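Local coordinates for protein glutamyl endopeptidase (Staphylococcus epidermidis, PDB 6U1B) that is a secreted serine protease that probably cleaves protein chains preferentially on the carbonyl side of glutamate, at residues P7-P12 and G195-Y200. The protein carries 2 engineered substitutions. Numbering follows the deposited sequence.
Engineered in segment 7-12: Cys9 (natural residue Val). Engineered in segment 195-200: Cys197 (natural residue Asp).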
ATOM      1  N   PRO A   7      -4.424  -6.370  -2.032  1.00 18.69           N
ATOM      2  CA  PRO A   7      -3.049  -5.950  -1.704  1.00 16.20           C
ATOM      3  C   PRO A   7      -1.994  -7.011  -1.972  1.00 13.00           C
ATOM      4  O   PRO A   7      -0.829  -6.647  -2.176  1.00 12.88           O
ATOM      5  CB  PRO A   7      -3.126  -5.619  -0.207  1.00 18.58           C
ATOM      6  CG  PRO A   7      -4.230  -6.507   0.301  1.00 15.93           C
ATOM      7  CD  PRO A   7      -5.261  -6.518  -0.828  1.00 13.67           C
ATOM      8  N   SER A   8      -2.333  -8.300  -1.975  1.00 11.22           N
ATOM      9  CA  SER A   8      -1.288  -9.295  -2.173  1.00 12.99           C
ATOM     10  C   SER A   8      -1.848 -10.504  -2.914  1.00 12.64           C
ATOM     11  O   SER A   8      -3.054 -10.623  -3.154  1.00 16.07           O
ATOM     12  CB  SER A   8      -0.633  -9.679  -0.845  1.00 10.91           C
ATOM     13  OG  SER A   8      -1.495 -10.463  -0.064  1.00 13.27           O
ATOM     14  N   CYS A   9      -0.944 -11.400  -3.289  1.00 10.67           N
ATOM     15  CA  CYS A   9      -1.150 -12.251  -4.450  1.00 15.35           C
ATOM     16  C   CYS A   9      -1.055 -13.729  -4.119  1.00 16.54           C
ATOM     17  O   CYS A   9      -0.167 -14.155  -3.369  1.00 15.86           O
ATOM     18  CB  CYS A   9      -0.118 -11.920  -5.520  1.00 14.56           C
ATOM     19  SG  CYS A   9       0.150 -10.138  -5.728  1.00 14.14           S
ATOM     20  N   ILE A  10      -1.959 -14.509  -4.710  1.00 19.10           N
ATOM     21  CA  ILE A  10      -1.773 -15.953  -4.821  1.00 16.32           C
ATOM     22  C   ILE A  10      -0.761 -16.197  -5.930  1.00 17.25           C
ATOM     23  O   ILE A  10      -0.937 -15.729  -7.062  1.00 20.69           O
ATOM     24  CB  ILE A  10      -3.096 -16.674  -5.111  1.00 17.39           C
ATOM     25  CG1 ILE A  10      -4.070 -16.509  -3.939  1.00 18.96           C
ATOM     26  CG2 ILE A  10      -2.840 -18.149  -5.440  1.00 15.28           C
ATOM     27  CD1 ILE A  10      -3.552 -17.054  -2.612  1.00 16.12           C
ATOM     28  N   LEU A  11       0.309 -16.901  -5.599  1.00 16.45           N
ATOM     29  CA  LEU A  11       1.419 -17.219  -6.473  1.00 16.06           C
ATOM     30  C   LEU A  11       1.465 -18.718  -6.748  1.00 18.50           C
ATOM     31  O   LEU A  11       0.797 -19.504  -6.064  1.00 18.70           O
ATOM     32  CB  LEU A  11       2.742 -16.754  -5.844  1.00 17.22           C
ATOM     33  CG  LEU A  11       2.827 -15.250  -5.533  1.00 16.08           C
ATOM     34  CD1 LEU A  11       4.137 -14.917  -4.816  1.00 10.23           C
ATOM     35  CD2 LEU A  11       2.665 -14.404  -6.797  1.00  9.73           C
ATOM     36  N   PRO A  12       2.206 -19.147  -7.784  1.00 19.85           N
ATOM     37  CA  PRO A  12       2.333 -20.593  -8.044  1.00 21.09           C
ATOM     38  C   PRO A  12       2.598 -21.392  -6.785  1.00 19.51           C
ATOM     39  O   PRO A  12       1.959 -22.428  -6.556  1.00 18.80           O
ATOM     40  CB  PRO A  12       3.511 -20.659  -9.028  1.00 17.56           C
ATOM     41  CG  PRO A  12       3.403 -19.387  -9.797  1.00 19.92           C
ATOM     42  CD  PRO A  12       2.856 -18.342  -8.837  1.00 20.53           C
ATOM     43  N   GLY A 195       2.555  -6.871  -2.529  1.00 11.89           N
ATOM     44  CA  GLY A 195       3.138  -7.675  -3.585  1.00  9.55           C
ATOM     45  C   GLY A 195       2.836  -7.079  -4.939  1.00  9.90           C
ATOM     46  O   GLY A 195       2.204  -6.030  -5.054  1.00 11.64           O
ATOM     47  N   VAL A 196       3.316  -7.770  -5.970  1.00 12.85           N
ATOM     48  CA  VAL A 196       3.046  -7.437  -7.368  1.00 11.07           C
ATOM     49  C   VAL A 196       2.492  -8.695  -8.023  1.00 12.22           C
ATOM     50  O   VAL A 196       3.210  -9.691  -8.168  1.00 14.23           O
ATOM     51  CB  VAL A 196       4.300  -6.939  -8.102  1.00 13.04           C
ATOM     52  CG1 VAL A 196       4.048  -6.877  -9.606  1.00 10.57           C
ATOM     53  CG2 VAL A 196       4.721  -5.557  -7.574  1.00 10.91           C
ATOM     54  N   CYS A 197       1.214  -8.674  -8.382  1.00 12.59           N
ATOM     55  CA  CYS A 197       0.569  -9.896  -8.856  1.00 13.63           C
ATOM     56  C   CYS A 197       0.851 -10.123 -10.353  1.00 16.86           C
ATOM     57  O   CYS A 197       0.816  -9.177 -11.135  1.00 19.12           O
ATOM     58  CB  CYS A 197      -0.939  -9.836  -8.601  1.00 12.84           C
ATOM     59  SG  CYS A 197      -1.428  -9.518  -6.865  1.00 14.87           S
ATOM     60  N   ASN A 198       1.167 -11.354 -10.756  1.00 17.14           N
ATOM     61  CA  ASN A 198       1.459 -12.461  -9.858  1.00 17.72           C
ATOM     62  C   ASN A 198       2.946 -12.793  -9.937  1.00 18.75           C
ATOM     63  O   ASN A 198       3.323 -13.874 -10.390  1.00 22.15           O
ATOM     64  CB  ASN A 198       0.630 -13.698 -10.226  1.00 17.15           C
ATOM     65  CG  ASN A 198      -0.835 -13.534  -9.922  1.00 18.49           C
ATOM     66  OD1 ASN A 198      -1.210 -13.043  -8.853  1.00 20.92           O
ATOM     67  ND2 ASN A 198      -1.684 -13.960 -10.856  1.00 18.27           N
ATOM     68  N   LYS A 199       3.797 -11.866  -9.507  1.00 14.04           N
ATOM     69  CA  LYS A 199       5.238 -12.052  -9.606  1.00 15.33           C
ATOM     70  C   LYS A 199       5.873 -12.402  -8.275  1.00 18.70           C
ATOM     71  O   LYS A 199       6.754 -13.269  -8.218  1.00 14.03           O
ATOM     72  CB  LYS A 199       5.913 -10.787 -10.146  1.00 18.62           C
ATOM     73  CG  LYS A 199       5.210 -10.152 -11.333  1.00 22.88           C
ATOM     74  CD  LYS A 199       5.115 -11.101 -12.504  1.00 25.76           C
ATOM     75  CE  LYS A 199       6.395 -11.135 -13.321  1.00 35.48           C
ATOM     76  NZ  LYS A 199       6.082 -11.120 -14.783  1.00 34.96           N
ATOM     77  N   TYR A 200       5.435 -11.738  -7.210  1.00 13.55           N
ATOM     78  CA  TYR A 200       6.060 -11.847  -5.905  1.00 11.85           C
ATOM     79  C   TYR A 200       5.181 -11.135  -4.887  1.00 14.22           C
ATOM     80  O   TYR A 200       4.299 -10.351  -5.245  1.00 14.08           O
ATOM     81  CB  TYR A 200       7.470 -11.246  -5.899  1.00 13.13           C
ATOM     82  CG  TYR A 200       7.586  -9.753  -6.194  1.00 15.09           C
ATOM     83  CD1 TYR A 200       7.273  -8.791  -5.224  1.00 13.60           C
ATOM     84  CD2 TYR A 200       8.058  -9.302  -7.428  1.00 13.24           C
ATOM     85  CE1 TYR A 200       7.400  -7.415  -5.492  1.00 13.71           C
ATOM     86  CE2 TYR A 200       8.188  -7.932  -7.698  1.00 12.11           C
ATOM     87  CZ  TYR A 200       7.866  -6.997  -6.725  1.00 12.41           C
ATOM     88  OH  TYR A 200       8.010  -5.646  -6.984  1.00  9.74           O
TER
HETATM   89  O   HOH W   1      -3.375 -13.755  -7.461  1.00 23.56           O
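Cys9 and Cys197, both engineered, are joined by a disulfide that ties the N-terminal segment 7-12 to the hairpin turn at 195-200. The SG–SG bond of Cys9 and Cys197 is 2.0 Å long and its torsion of -84° is close to the relaxed right angle. Each SG lies anti to its own carbonyl carbon, and that of Cys9 (chi1 -43°) also rests 3.6 Å from Val196 C, against the turn's backbone. The backbone of Gly195 passes beside this sulfur, with Gly195 C 4.1 Å from Cys9 SG.

Further along, Leu11 lays both methyls on the turn's backbone: CD2 reaches 3.5 Å from Asn198 C, while CD1 sits 3.8 Å from Tyr200 CA. Lys199 N and Tyr200 N both bond to Val196 O, a classic beta bulge within the turn on which Leu11 rests, and the peptide before Asn198 is cis.

The looser side lies at the Asn198 amide. No direct hydrogen bond joins the segments; instead a water donates to Asn198 OD1 at 2.7 Å and accepts a weak bond from Ile10 N. Ile10 turns its side chain away from the turn, onto Ser171 and Val173.

Pro7 approaches the predicted catalytic Ser177 and His59, consistent with propeptide residues held near the active site. Ser8 OG and Thr172 OG1 are hydrogen-bonded, and Asn201 ND2 binds Cys9 O, while Asn62 of the second subunit bonds to Gly195 O and Cys197 N. The segment 7-12 runs toward strand 16-19 across the turn linking antiparallel strands 188-196 and 200-205, in the antiparallel sheet of this trypsin-like fold.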